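Local coordinates for transcription factor TAU subunit SFC1 (Schizosaccharomyces pombe, PDB 4BJJ), which forms part of the tauA domain of TFIIIC, which binds boxA promoter sites of tRNA genes for RNA polymerase III transcription, at residues Leu15-Gly20 / Arg96-Phe101. The protein carries 3 engineered substitutions. Numbering follows the deposited sequence.
Sequences LIEHPG and RQVFLF
Leu15-His18 and Arg96-Leu100 run side by side as a parallel strand pair in the mixed beta sheet of the Sfc7-interacting domain: their axes come within 4.6 Å at 18°. Leu15, Ile16 and Glu17 bridge Val98, Phe99 and Leu100 in turn. The ladder uses alternate residues of each strand, Leu15 N to Gln97 O, Phe99 N to Leu15 O (2.7 Å) and Glu17 N to Phe99 O, and continues past the strand end with a longer, more bent bond from Phe101 N to Glu17 O (3.1 Å, 140° at the hydrogen). Strand 68-73 pairs with the far edge of 88-100, while a strand of another protein's chain pairs antiparallel with Leu15-His18, so the sheet continues across the interface.

On one face, Leu15 and Val98 lie alongside each other, CD2 to CG1 at 4.0 Å. The Glu17 chain, extended beyond CG, crosses Val98 and brings OE1 within 3.5 Å of Leu100 CD2. Apolar groups of Val98 and Leu100 flank the buried Glu17 carboxylate, whose OE2 is salt-bridged to Arg75 and to a basic side chain of the other protein. A glutamine here would probably cost Arg75 and the neighbouring basic group the negative charge that Glu17 gives them.

On the opposite face, Ile16 CG1 meets Phe99 CD1 at 3.9 Å, and Ile38 of helix 35-47 packs against Ile16. Phe101 CG stands anti to the carbonyl carbon (chi1 -75°), and the ring, set by its second torsion, presents its edge to both Glu17 O, near the ring plane, and Ile16, where CD2 lies 4.2 Å from CG2. Beyond the ladder, Pro19 CD rests 3.7 Å from Phe101 CB.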
loop_
_atom_site.group_PDB
_atom_site.type_symbol
_atom_site.label_atom_id
_atom_site.label_comp_id
_atom_site.label_asym_id
_atom_site.label_seq_id
_atom_site.Cartn_x
_atom_site.Cartn_y
_atom_site.Cartn_z
ATOM N N LEU A 15 -3.324 3.876 -3.313
ATOM C CA LEU A 15 -2.362 4.002 -2.226
ATOM C C LEU A 15 -1.552 5.251 -2.434
ATOM O O LEU A 15 -1.040 5.478 -3.504
ATOM C CB LEU A 15 -1.455 2.777 -2.184
ATOM C CG LEU A 15 -0.201 2.860 -1.305
ATOM C CD1 LEU A 15 -0.595 2.866 0.156
ATOM C CD2 LEU A 15 0.750 1.708 -1.629
ATOM N N ILE A 16 -1.456 6.063 -1.395
ATOM C CA ILE A 16 -0.649 7.251 -1.420
ATOM C C ILE A 16 0.563 7.053 -0.524
ATOM O O ILE A 16 0.432 6.919 0.687
ATOM C CB ILE A 16 -1.453 8.451 -0.944
ATOM C CG1 ILE A 16 -2.635 8.670 -1.875
ATOM C CG2 ILE A 16 -0.597 9.695 -0.940
ATOM C CD1 ILE A 16 -3.675 9.609 -1.325
ATOM N N GLU A 17 1.748 7.051 -1.116
ATOM C CA GLU A 17 2.983 6.906 -0.338
ATOM C C GLU A 17 3.531 8.267 0.053
ATOM O O GLU A 17 4.329 8.860 -0.663
ATOM C CB GLU A 17 4.012 6.069 -1.103
ATOM C CG GLU A 17 3.579 4.612 -1.297
ATOM C CD GLU A 17 4.683 3.705 -1.867
ATOM O OE1 GLU A 17 5.824 4.174 -2.130
ATOM O OE2 GLU A 17 4.400 2.504 -2.059
ATOM N N HIS A 18 3.104 8.738 1.218
ATOM C CA HIS A 18 3.446 10.058 1.728
ATOM C C HIS A 18 4.779 9.973 2.511
ATOM O O HIS A 18 5.059 8.979 3.169
ATOM C CB HIS A 18 2.284 10.475 2.607
ATOM C CG HIS A 18 2.291 11.900 3.048
ATOM N ND1 HIS A 18 3.246 12.404 3.904
ATOM C CD2 HIS A 18 1.406 12.904 2.845
ATOM C CE1 HIS A 18 2.974 13.669 4.172
ATOM N NE2 HIS A 18 1.855 13.996 3.548
ATOM N N PRO A 19 5.630 10.999 2.414
ATOM C CA PRO A 19 6.964 10.930 3.038
ATOM C C PRO A 19 7.056 11.492 4.448
ATOM O O PRO A 19 8.072 11.319 5.111
ATOM C CB PRO A 19 7.822 11.799 2.122
ATOM C CG PRO A 19 6.854 12.798 1.539
ATOM C CD PRO A 19 5.505 12.138 1.484
ATOM N N GLY A 20 6.025 12.201 4.877
ATOM C CA GLY A 20 5.913 12.670 6.252
ATOM C C GLY A 20 5.041 11.856 7.201
ATOM O O GLY A 20 4.839 10.675 7.016
ATOM N N ARG A 96 -4.760 -0.860 -6.813
ATOM C CA ARG A 96 -4.690 -0.749 -8.273
ATOM C C ARG A 96 -3.819 0.405 -8.738
ATOM O O ARG A 96 -3.271 0.343 -9.828
ATOM C CB ARG A 96 -6.081 -0.622 -8.896
ATOM C CG ARG A 96 -6.985 -1.841 -8.742
ATOM C CD ARG A 96 -6.349 -3.141 -9.145
ATOM N NE ARG A 96 -5.928 -3.216 -10.541
ATOM C CZ ARG A 96 -6.720 -3.603 -11.545
ATOM N NH1 ARG A 96 -7.986 -3.911 -11.333
ATOM N NH2 ARG A 96 -6.252 -3.642 -12.777
ATOM N N GLN A 97 -3.701 1.447 -7.927
ATOM C CA GLN A 97 -2.826 2.570 -8.244
ATOM C C GLN A 97 -2.099 3.150 -7.034
ATOM O O GLN A 97 -2.590 3.126 -5.911
ATOM C CB GLN A 97 -3.572 3.698 -8.986
ATOM C CG GLN A 97 -2.886 3.975 -10.328
ATOM C CD GLN A 97 -3.591 4.989 -11.192
ATOM O OE1 GLN A 97 -3.991 6.048 -10.734
ATOM N NE2 GLN A 97 -3.700 4.687 -12.469
ATOM N N VAL A 98 -0.920 3.694 -7.294
ATOM C CA VAL A 98 -0.078 4.244 -6.259
ATOM C C VAL A 98 0.328 5.655 -6.631
ATOM O O VAL A 98 0.753 5.897 -7.749
ATOM C CB VAL A 98 1.203 3.398 -6.079
ATOM C CG1 VAL A 98 1.886 3.771 -4.810
ATOM C CG2 VAL A 98 0.857 1.950 -6.026
ATOM N N PHE A 99 0.199 6.572 -5.684
ATOM C CA PHE A 99 0.795 7.898 -5.791
ATOM C C PHE A 99 2.107 7.888 -4.998
ATOM O O PHE A 99 2.119 7.745 -3.769
ATOM C CB PHE A 99 -0.168 8.957 -5.254
ATOM C CG PHE A 99 -1.479 9.031 -6.001
ATOM C CD1 PHE A 99 -2.504 8.132 -5.724
ATOM C CD2 PHE A 99 -1.684 10.012 -6.981
ATOM C CE1 PHE A 99 -3.702 8.207 -6.395
ATOM C CE2 PHE A 99 -2.890 10.093 -7.664
ATOM C CZ PHE A 99 -3.904 9.196 -7.365
ATOM N N LEU A 100 3.203 8.016 -5.726
ATOM C CA LEU A 100 4.548 7.878 -5.183
ATOM C C LEU A 100 5.144 9.238 -4.885
ATOM O O LEU A 100 5.512 9.986 -5.787
ATOM C CB LEU A 100 5.442 7.138 -6.176
ATOM C CG LEU A 100 4.971 5.733 -6.583
ATOM C CD1 LEU A 100 5.499 5.369 -7.951
ATOM C CD2 LEU A 100 5.382 4.675 -5.609
ATOM N N PHE A 101 5.220 9.552 -3.603
ATOM C CA PHE A 101 5.904 10.741 -3.154
ATOM C C PHE A 101 7.248 10.389 -2.516
ATOM O O PHE A 101 8.193 11.146 -2.661
ATOM C CB PHE A 101 5.038 11.528 -2.180
ATOM C CG PHE A 101 3.934 12.258 -2.826
ATOM C CD1 PHE A 101 4.196 13.318 -3.669
ATOM C CD2 PHE A 101 2.631 11.896 -2.591
ATOM C CE1 PHE A 101 3.172 14.000 -4.268
ATOM C CE2 PHE A 101 1.603 12.583 -3.193
ATOM C CZ PHE A 101 1.876 13.652 -4.031
#